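Local coordinates for 2S Albumin protein (Dolichos, PDB 6IX1), which is a hemopexin-family seed albumin built as a four-bladed beta-propeller, probably a storage protein that may also bind small ligands, at residues Ala6-Ser11 and Glu15-Glu20; Ser71-Phe76 and Ala82-Ala87; Ile95-Gly98 and Glu104-Pro107; Pro181-Phe186 and Val192-Thr197. All blocks are in the same frame, centred on the assembly; numbering follows the deposited sequence.

Contact 1 (Ala6-Ser11 and Glu15-Glu20)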
# COMPACT_ATOMS: atom_id res chain seq x y z
N ALA A 6 3.26 1.69 -4.88
CA ALA A 6 2.55 1.77 -3.62
C ALA A 6 1.07 1.96 -3.86
O ALA A 6 0.70 2.50 -4.94
CB ALA A 6 3.12 2.90 -2.77
N ALA A 7 0.25 1.68 -2.89
CA ALA A 7 -1.18 1.99 -2.98
C ALA A 7 -1.76 2.24 -1.61
O ALA A 7 -1.22 1.74 -0.58
CB ALA A 7 -1.86 0.81 -3.64
N PHE A 8 -2.88 2.93 -1.54
CA PHE A 8 -3.67 2.94 -0.30
C PHE A 8 -5.14 3.20 -0.63
O PHE A 8 -5.48 3.77 -1.68
CB PHE A 8 -3.10 3.91 0.74
CG PHE A 8 -3.21 5.39 0.46
CD1 PHE A 8 -4.42 6.07 0.65
CD2 PHE A 8 -2.10 6.06 0.02
CE1 PHE A 8 -4.48 7.43 0.42
CE2 PHE A 8 -2.17 7.45 -0.16
CZ PHE A 8 -3.37 8.11 -0.01
N ARG A 9 -5.97 2.73 0.27
CA ARG A 9 -7.42 2.81 0.18
C ARG A 9 -7.90 4.17 0.69
O ARG A 9 -7.58 4.59 1.81
CB ARG A 9 -8.02 1.68 1.05
CG ARG A 9 -9.52 1.67 1.06
CD ARG A 9 -10.15 0.66 1.97
NE ARG A 9 -9.78 0.85 3.35
CZ ARG A 9 -10.12 -0.01 4.32
NH1 ARG A 9 -10.71 -1.14 4.05
NH2 ARG A 9 -9.69 0.25 5.56
N SER A 10 -8.68 4.88 -0.14
CA SER A 10 -9.19 6.18 0.26
C SER A 10 -10.33 6.00 1.27
O SER A 10 -11.07 5.04 1.25
CB SER A 10 -9.72 6.93 -0.93
OG SER A 10 -10.19 8.18 -0.52
N SER A 11 -10.53 7.06 2.07
CA SER A 11 -11.80 7.25 2.79
C SER A 11 -13.03 7.35 1.86
O SER A 11 -14.12 6.99 2.27
CB SER A 11 -11.71 8.46 3.68
OG SER A 11 -11.50 9.59 2.85
N GLU A 15 -12.47 4.21 -3.93
CA GLU A 15 -11.34 4.94 -4.51
C GLU A 15 -10.01 4.39 -3.94
O GLU A 15 -9.90 4.15 -2.72
CB GLU A 15 -11.45 6.45 -4.27
CG GLU A 15 -12.67 7.00 -4.92
CD GLU A 15 -12.82 8.52 -4.87
OE1 GLU A 15 -11.80 9.22 -4.82
OE2 GLU A 15 -14.00 8.96 -5.02
N VAL A 16 -9.03 4.31 -4.83
CA VAL A 16 -7.67 3.84 -4.49
C VAL A 16 -6.68 4.83 -5.13
O VAL A 16 -6.91 5.38 -6.22
CB VAL A 16 -7.40 2.39 -4.93
CG1 VAL A 16 -7.55 2.19 -6.47
CG2 VAL A 16 -6.01 1.93 -4.51
N TYR A 17 -5.61 5.09 -4.39
CA TYR A 17 -4.46 5.83 -4.90
C TYR A 17 -3.34 4.86 -5.26
O TYR A 17 -2.98 4.02 -4.42
CB TYR A 17 -3.96 6.82 -3.85
CG TYR A 17 -4.89 7.97 -3.54
CD1 TYR A 17 -5.85 7.81 -2.59
CD2 TYR A 17 -4.85 9.19 -4.21
CE1 TYR A 17 -6.76 8.80 -2.27
CE2 TYR A 17 -5.74 10.21 -3.87
CZ TYR A 17 -6.73 10.00 -2.92
OH TYR A 17 -7.66 10.94 -2.57
N PHE A 18 -2.83 4.96 -6.46
CA PHE A 18 -1.69 4.18 -6.94
C PHE A 18 -0.53 5.10 -7.24
O PHE A 18 -0.73 6.06 -7.99
CB PHE A 18 -1.98 3.39 -8.21
CG PHE A 18 -3.00 2.29 -8.11
CD1 PHE A 18 -2.92 1.34 -7.16
CD2 PHE A 18 -4.03 2.16 -9.02
CE1 PHE A 18 -3.81 0.30 -7.09
CE2 PHE A 18 -4.88 1.09 -9.00
CZ PHE A 18 -4.78 0.15 -8.02
N PHE A 19 0.63 4.77 -6.67
CA PHE A 19 1.87 5.54 -6.92
C PHE A 19 2.81 4.76 -7.82
O PHE A 19 3.01 3.54 -7.65
CB PHE A 19 2.56 5.86 -5.57
CG PHE A 19 1.64 6.69 -4.73
CD1 PHE A 19 1.59 8.06 -4.87
CD2 PHE A 19 0.78 6.09 -3.87
CE1 PHE A 19 0.66 8.80 -4.16
CE2 PHE A 19 -0.14 6.85 -3.15
CZ PHE A 19 -0.19 8.20 -3.31
N GLU A 20 3.35 5.46 -8.82
CA GLU A 20 4.25 4.91 -9.85
C GLU A 20 5.36 5.94 -10.01
O GLU A 20 5.15 7.01 -10.58
CB GLU A 20 3.48 4.65 -11.13
CG GLU A 20 2.19 3.93 -10.87
CD GLU A 20 0.98 4.52 -11.60
OE1 GLU A 20 0.72 3.87 -12.34
OE2 GLU A 20 0.44 5.70 -11.38
O HOH W 1 -10.31 9.87 -2.56

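Contact 2 (Ser71-Phe76 and Ala82-Ala87)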
# COMPACT_ATOMS: atom_id res chain seq x y z
N SER A 71 -9.14 10.44 6.70
CA SER A 71 -8.40 10.65 5.45
C SER A 71 -6.90 10.80 5.76
O SER A 71 -6.21 11.63 5.21
CB SER A 71 -8.98 11.82 4.71
OG SER A 71 -10.32 11.57 4.33
N GLU A 72 -6.41 9.89 6.58
CA GLU A 72 -4.99 9.81 6.99
C GLU A 72 -4.30 8.58 6.38
O GLU A 72 -4.92 7.56 6.21
CB GLU A 72 -4.89 9.82 8.51
CG GLU A 72 -5.44 11.13 9.10
CD GLU A 72 -5.56 11.21 10.60
OE1 GLU A 72 -5.41 10.20 11.21
OE2 GLU A 72 -5.94 12.30 11.05
N ALA A 73 -3.01 8.76 6.14
CA ALA A 73 -2.18 7.67 5.63
C ALA A 73 -0.73 7.92 6.02
O ALA A 73 -0.34 9.05 6.10
CB ALA A 73 -2.32 7.57 4.15
N TYR A 74 0.02 6.80 6.17
CA TYR A 74 1.49 6.89 6.15
C TYR A 74 2.03 6.70 4.76
O TYR A 74 1.49 5.83 4.02
CB TYR A 74 2.15 5.88 7.10
CG TYR A 74 2.07 6.26 8.53
CD1 TYR A 74 3.02 7.12 9.08
CD2 TYR A 74 1.06 5.87 9.37
CE1 TYR A 74 2.99 7.55 10.40
CE2 TYR A 74 1.02 6.26 10.69
CZ TYR A 74 1.99 7.10 11.21
OH TYR A 74 1.93 7.46 12.52
N VAL A 75 3.03 7.49 4.41
CA VAL A 75 3.77 7.30 3.16
C VAL A 75 5.24 7.19 3.44
O VAL A 75 5.70 7.65 4.51
CB VAL A 75 3.45 8.48 2.22
CG1 VAL A 75 1.99 8.52 1.85
CG2 VAL A 75 3.84 9.86 2.74
N PHE A 76 5.94 6.52 2.56
CA PHE A 76 7.34 6.13 2.72
C PHE A 76 8.10 6.43 1.43
O PHE A 76 7.50 6.35 0.36
CB PHE A 76 7.45 4.62 2.99
CG PHE A 76 6.77 4.15 4.27
CD1 PHE A 76 5.40 4.01 4.36
CD2 PHE A 76 7.51 3.99 5.43
CE1 PHE A 76 4.77 3.66 5.55
CE2 PHE A 76 6.87 3.71 6.61
CZ PHE A 76 5.50 3.52 6.69
N ALA A 82 6.31 9.70 6.46
CA ALA A 82 5.48 10.82 6.91
C ALA A 82 4.06 10.34 7.15
O ALA A 82 3.60 9.47 6.45
CB ALA A 82 5.52 11.96 5.92
N TYR A 83 3.39 10.99 8.09
CA TYR A 83 1.93 10.84 8.30
C TYR A 83 1.27 12.03 7.63
O TYR A 83 1.65 13.10 7.98
CB TYR A 83 1.56 10.74 9.77
CG TYR A 83 0.23 10.16 10.08
CD1 TYR A 83 -0.25 9.07 9.41
CD2 TYR A 83 -0.51 10.62 11.12
CE1 TYR A 83 -1.47 8.50 9.75
CE2 TYR A 83 -1.74 10.10 11.44
CZ TYR A 83 -2.18 8.94 10.83
OH TYR A 83 -3.37 8.37 11.17
N ILE A 84 0.30 11.78 6.78
CA ILE A 84 -0.36 12.85 6.01
C ILE A 84 -1.86 12.73 6.24
O ILE A 84 -2.47 11.67 6.47
CB ILE A 84 0.06 12.83 4.53
CG1 ILE A 84 -0.57 11.67 3.76
CG2 ILE A 84 1.54 12.80 4.45
CD1 ILE A 84 -0.38 11.72 2.27
N ASP A 85 -2.50 13.87 6.02
CA ASP A 85 -3.96 13.95 5.71
C ASP A 85 -4.08 14.26 4.22
O ASP A 85 -3.52 15.26 3.79
CB ASP A 85 -4.68 14.97 6.61
CG ASP A 85 -6.20 14.89 6.45
OD1 ASP A 85 -6.68 14.85 5.33
OD2 ASP A 85 -6.89 14.63 7.54
N TYR A 86 -4.61 13.35 3.41
CA TYR A 86 -4.71 13.52 1.94
C TYR A 86 -6.01 14.26 1.56
O TYR A 86 -6.20 14.52 0.34
CB TYR A 86 -4.48 12.20 1.20
CG TYR A 86 -5.38 11.09 1.63
CD1 TYR A 86 -6.60 10.92 1.00
CD2 TYR A 86 -5.04 10.19 2.63
CE1 TYR A 86 -7.47 9.94 1.41
CE2 TYR A 86 -5.90 9.21 3.06
CZ TYR A 86 -7.11 9.09 2.44
OH TYR A 86 -7.99 8.13 2.83
N ALA A 87 -6.90 14.58 2.50
CA ALA A 87 -7.98 15.60 2.31
C ALA A 87 -8.70 15.48 0.98
O ALA A 87 -8.70 16.42 0.17
CB ALA A 87 -7.41 17.00 2.59
O HOH W 2 -8.79 12.96 8.16
O HOH W 3 -7.41 6.94 5.15
O HOH W 4 -6.13 14.80 10.02

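Contact 3 (Ile95-Gly98 and Glu104-Pro107)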
# COMPACT_ATOMS: atom_id res chain seq x y z
N ILE A 95 1.05 17.50 6.05
CA ILE A 95 1.90 16.56 6.79
C ILE A 95 1.53 16.69 8.26
O ILE A 95 1.70 17.83 8.84
CB ILE A 95 3.37 16.80 6.54
CG1 ILE A 95 3.74 16.64 5.08
CG2 ILE A 95 4.15 15.90 7.47
CD1 ILE A 95 5.18 16.85 4.76
N LEU A 96 1.06 15.62 8.86
CA LEU A 96 0.75 15.55 10.31
C LEU A 96 1.97 15.16 11.17
O LEU A 96 2.02 15.61 12.36
CB LEU A 96 -0.36 14.52 10.52
CG LEU A 96 -1.64 14.79 9.79
CD1 LEU A 96 -2.55 13.59 9.90
CD2 LEU A 96 -2.26 16.12 10.28
N SER A 97 2.91 14.39 10.66
CA SER A 97 4.09 13.97 11.45
C SER A 97 5.21 13.70 10.46
O SER A 97 4.94 13.13 9.43
CB SER A 97 3.79 12.75 12.35
OG SER A 97 4.90 12.32 13.11
N GLY A 98 6.45 14.02 10.82
CA GLY A 98 7.61 13.87 9.94
C GLY A 98 7.71 15.01 8.93
O GLY A 98 7.11 16.09 9.18
N GLU A 104 12.51 6.43 13.64
CA GLU A 104 12.04 7.51 14.50
C GLU A 104 10.51 7.58 14.54
O GLU A 104 9.93 7.83 15.61
CB GLU A 104 12.64 8.81 14.07
CG GLU A 104 14.11 8.96 14.39
CD GLU A 104 14.61 10.19 13.70
OE1 GLU A 104 14.69 11.25 14.34
OE2 GLU A 104 14.97 10.08 12.47
N MET A 105 9.83 7.30 13.43
CA MET A 105 8.36 7.32 13.38
C MET A 105 7.80 6.17 14.24
O MET A 105 6.80 6.34 14.90
CB MET A 105 7.86 7.24 11.95
CG MET A 105 6.41 7.48 11.84
SD MET A 105 5.87 9.15 12.21
CE MET A 105 6.21 9.90 10.61
N PHE A 106 8.43 5.00 14.10
CA PHE A 106 7.96 3.77 14.75
C PHE A 106 9.16 3.16 15.45
O PHE A 106 9.81 2.25 14.90
CB PHE A 106 7.39 2.79 13.74
CG PHE A 106 6.29 3.31 12.87
CD1 PHE A 106 5.00 3.43 13.36
CD2 PHE A 106 6.56 3.71 11.58
CE1 PHE A 106 4.00 3.99 12.55
CE2 PHE A 106 5.53 4.21 10.75
CZ PHE A 106 4.26 4.31 11.22
N PRO A 107 9.49 3.65 16.66
CA PRO A 107 10.66 3.10 17.38
C PRO A 107 10.72 1.57 17.52
O PRO A 107 11.85 1.03 17.56
CB PRO A 107 10.57 3.81 18.73
CG PRO A 107 10.02 5.18 18.37
CD PRO A 107 8.99 4.86 17.30

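Contact 4 (Pro181-Phe186 and Val192-Thr197). With SO4 (sulfate ion), chain D.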
# COMPACT_ATOMS: atom_id res chain seq x y z
N PRO A 181 -13.30 -8.76 3.73
CA PRO A 181 -11.91 -8.52 4.12
C PRO A 181 -10.98 -8.86 2.96
O PRO A 181 -10.10 -9.72 3.02
CB PRO A 181 -11.75 -9.58 5.18
CG PRO A 181 -12.53 -10.76 4.66
CD PRO A 181 -13.65 -10.18 3.82
N GLU A 182 -11.19 -8.18 1.85
CA GLU A 182 -10.37 -8.40 0.65
C GLU A 182 -9.18 -7.42 0.64
O GLU A 182 -9.22 -6.33 1.20
CB GLU A 182 -11.18 -8.33 -0.63
CG GLU A 182 -12.27 -9.33 -0.66
CD GLU A 182 -13.10 -9.46 -1.92
OE1 GLU A 182 -12.92 -8.68 -2.86
OE2 GLU A 182 -13.99 -10.36 -1.89
N ALA A 183 -8.16 -7.83 -0.09
CA ALA A 183 -6.97 -7.02 -0.31
C ALA A 183 -6.39 -7.33 -1.66
O ALA A 183 -6.57 -8.45 -2.14
CB ALA A 183 -5.95 -7.24 0.76
N TYR A 184 -5.67 -6.38 -2.23
CA TYR A 184 -5.00 -6.55 -3.53
C TYR A 184 -3.49 -6.52 -3.26
O TYR A 184 -3.01 -5.61 -2.60
CB TYR A 184 -5.36 -5.42 -4.47
CG TYR A 184 -6.76 -5.46 -4.93
CD1 TYR A 184 -7.76 -4.85 -4.21
CD2 TYR A 184 -7.12 -6.15 -6.07
CE1 TYR A 184 -9.09 -4.98 -4.61
CE2 TYR A 184 -8.44 -6.28 -6.47
CZ TYR A 184 -9.43 -5.62 -5.78
OH TYR A 184 -10.75 -5.72 -6.13
N LEU A 185 -2.81 -7.52 -3.82
CA LEU A 185 -1.32 -7.63 -3.67
C LEU A 185 -0.77 -7.52 -5.11
O LEU A 185 -1.26 -8.15 -6.03
CB LEU A 185 -0.91 -8.99 -3.08
CG LEU A 185 -1.66 -9.42 -1.82
CD1 LEU A 185 -1.07 -10.76 -1.39
CD2 LEU A 185 -1.45 -8.41 -0.69
N PHE A 186 0.26 -6.71 -5.22
CA PHE A 186 0.90 -6.47 -6.52
C PHE A 186 2.39 -6.84 -6.42
O PHE A 186 3.04 -6.56 -5.45
CB PHE A 186 0.84 -4.97 -6.87
CG PHE A 186 -0.56 -4.44 -7.01
CD1 PHE A 186 -1.27 -3.99 -5.95
CD2 PHE A 186 -1.20 -4.47 -8.20
CE1 PHE A 186 -2.59 -3.56 -6.11
CE2 PHE A 186 -2.51 -4.11 -8.44
CZ PHE A 186 -3.20 -3.62 -7.36
N VAL A 192 -2.82 -10.23 -7.38
CA VAL A 192 -3.87 -11.14 -6.93
C VAL A 192 -4.75 -10.46 -5.88
O VAL A 192 -4.30 -9.56 -5.20
CB VAL A 192 -3.25 -12.43 -6.35
CG1 VAL A 192 -2.55 -12.20 -5.02
CG2 VAL A 192 -4.25 -13.57 -6.31
N ARG A 193 -5.99 -10.95 -5.84
CA ARG A 193 -6.94 -10.50 -4.86
C ARG A 193 -7.07 -11.62 -3.85
O ARG A 193 -7.25 -12.77 -4.23
CB ARG A 193 -8.26 -10.15 -5.49
CG ARG A 193 -9.33 -9.72 -4.49
CD ARG A 193 -10.50 -9.05 -5.12
NE ARG A 193 -11.13 -9.88 -6.12
CZ ARG A 193 -12.46 -10.00 -6.36
NH1 ARG A 193 -13.35 -9.52 -5.51
NH2 ARG A 193 -12.87 -10.63 -7.46
N ILE A 194 -6.98 -11.24 -2.56
CA ILE A 194 -7.13 -12.23 -1.48
C ILE A 194 -8.28 -11.79 -0.59
O ILE A 194 -8.59 -10.65 -0.46
CB ILE A 194 -5.81 -12.40 -0.69
CG1 ILE A 194 -5.47 -11.15 0.11
CG2 ILE A 194 -4.70 -12.88 -1.61
CD1 ILE A 194 -4.33 -11.44 1.11
N LYS A 195 -8.81 -12.78 0.12
CA LYS A 195 -9.66 -12.62 1.30
C LYS A 195 -8.75 -13.03 2.47
O LYS A 195 -8.35 -14.16 2.53
CB LYS A 195 -10.90 -13.50 1.25
CG LYS A 195 -11.89 -13.34 2.35
CD LYS A 195 -13.12 -14.20 2.10
CE LYS A 195 -14.20 -13.90 3.12
NZ LYS A 195 -15.20 -14.97 3.28
N PHE A 196 -8.44 -12.10 3.34
CA PHE A 196 -7.49 -12.35 4.42
C PHE A 196 -8.22 -12.52 5.73
O PHE A 196 -9.29 -11.94 5.94
CB PHE A 196 -6.36 -11.32 4.50
CG PHE A 196 -6.76 -9.93 4.90
CD1 PHE A 196 -7.29 -9.02 3.97
CD2 PHE A 196 -6.70 -9.52 6.19
CE1 PHE A 196 -7.71 -7.75 4.35
CE2 PHE A 196 -7.07 -8.26 6.55
CZ PHE A 196 -7.63 -7.38 5.66
N THR A 197 -7.58 -13.28 6.62
CA THR A 197 -8.17 -13.73 7.90
C THR A 197 -7.18 -13.46 9.03
O THR A 197 -6.35 -14.32 9.38
CB THR A 197 -8.57 -15.19 7.85
OG1 THR A 197 -7.43 -16.01 7.61
CG2 THR A 197 -9.65 -15.45 6.83
S SO4 D . -10.41 -7.72 -9.38
O1 SO4 D . -11.30 -8.06 -10.43
O2 SO4 D . -11.21 -7.26 -8.30
O3 SO4 D . -9.57 -6.71 -9.76
O4 SO4 D . -9.60 -8.83 -8.95

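Contact 1 (Ala6-Ser11 and Glu15-Glu20)
F8 and Y17 face each other across an antiparallel ladder. Its straightest bonds are F19 N to A6 O (2.9 Å) and Y17 N to F8 O; A6 N to F19 O, which pairs with the first, is weak. S10 N extends the pairing beyond strand 6-9, donating a hydrogen bond to E15 O at 2.9 Å.

The aromatic contacts lie on the face of F8, Y17 and F19. F8 has CG between its own backbone N and carbonyl carbon (chi1 70°), and Y17 CB sits over the middle of its ring, 4.1 Å from the centroid. The two rings are slid apart, planes at 28°, and F8 CE2 meets F19 CE2 at 3.7 Å. This hairpin opens the first four-stranded blade of a hemopexin-type propeller, with strand 6-9 nearest the axis. Y86 of the next blade joins the cluster.

On the reverse face A7 is small enough for its CB to fit at the F18 ring edge, 3.7 Å from F18 CD1.

Polar contacts gather at the turn end of the hairpin. One water joins S10 OG (2.7 Å from the water O), E15 OE1 and Y17 OH; S10 OG also bonds R12 N, and E15 OE1 salt-bridges R26.

Contact 2 (Ser71-Phe76 and Ala82-Ala87)
V75 and I84 cross at about a right angle on one face of this hairpin, V75 CG1 lying 4.0 Å from I84 CD1. A73 and A82 fill the same layer with bare methyls, and A73 CB reaches Y86 CD2 at 4.1 Å. On the other face Y74 and Y83 form an offset stack, centroids 4.2 Å apart and planes at 24°. With its CG anti to the backbone N (chi1 -161°), Y83 brings CD1 over the middle of the Y74 ring. Replacing Y74 with an alanine would probably leave the Y83 ring without its stacking partner and able to turn, and open a gap beside F106.

These strands, 72-77 and 80-85, are the central pair of the second propeller blade, joined by backbone bonds such as I84 N to A73 O.

Beyond the strands, S71 CB packs over a face of Y86, whose N donates to S71 O. Y83 OH lies 2.7 Å from E72 OE1, a weak bond whose proton is contested, T68 being its stronger partner. At the polar edge E72 OE2 and D85 OD2 approach to 4.3 Å; a water donating to both probably eases this like-charge pair. D85 OD1 accepts from A87 N, making an Asx turn.

Contact 3 (Ile95-Gly98 and Glu104-Pro107)
M105, whose sulfur meets S97, lies with its CG over one face of the F106 ring, 3.6 Å above the plane and offset toward the rim. Y74 of strand 72-77 meets both M105 and F106, its ring plane at about 60° to that of F106, so the flexible thioether chain is packed among aromatic groups. Beyond CG the methionine bends at both of the next torsions (chi2 69°, chi3 82°), which carries SD and CE across to the other segment. M105 SD then comes 3.4 Å from S97 OG, a van der Waals approach; S97 is modelled in two conformers, so it is doubtful for the other.

The contact ties the short helix 102-105 to the bulged outer strand of the second blade: L96 and S97 both face Y83, a classic beta bulge where the chain turns a corner. Past the bulge M105 CE lies 4.1 Å from G98 N. G98 has positive phi, and a side chain here would press on the methyl, so glycine suits the place. An alanine in place of M105 would probably leave S97 without its apolar neighbour and open a gap over the F106 face. M105 O accepts from K146 NZ of the next blade.

Contact 4 (Pro181-Phe186 and Val192-Thr197)
E182 and R193 form a salt bridge, R193 NH1 donating to E182 OE1 at 2.8 Å. The carboxylate oxygen lies in the guanidinium plane and is met on its syn side, although the two planes are 69° apart. Y184 runs alongside the arginine, with R193 CG over its ring face and Y184 OH 3.5 Å from R193 CD. Ring and guanidinium planes are nearly parallel, 7° apart; the arginine chain bends at chi3 (57°). Y184 OH donates to sulfate O2 at 2.7 Å, and that oxygen also lies over a guanidinium face; R193 NE to sulfate O4, at 3.4 Å, is long. G32 N and Y191 OH also hydrogen-bond the ion. The sulfate probably comes from the crystallisation liquor, but it suits a site with a positive charge and several donors.

The backbone ladder, including L185 N to V192 O, sets these side chains in register. P181, preceded by a cis peptide, lays its CG 3.5 Å from K195 CG and accepts from F196 N through its carbonyl.

Within the fourth blade this hairpin lies between strand 173-176, whose F175 stacks on Y184, and strand 204-211, where L205 touches I194; F122 of strand 120-123 meets F196 edge-to-face.

The four contacts follow one another along the chain, and three are hairpins in different blades of one propeller. Contact 1 belongs to the first blade, contacts 2 and 3 to the second, contact 4 to the last. Centres of contacts 1 and 2 lie about 11 Å apart, and the blades meet where S11 OG approaches S71 OG at 2.7 Å, probably a hydrogen bond. Contact 3 is about 11 Å from contact 2, centre to centre, and its segment 95-98 is hydrogen-bonded to Y83 of strand 80-85. The centres of contacts 1 and 4 are about 15 Å apart; they touch at F18 and F186, so first and last blades close the ring. Contacts 3 and 4 lie on opposite sides of the chain's centre.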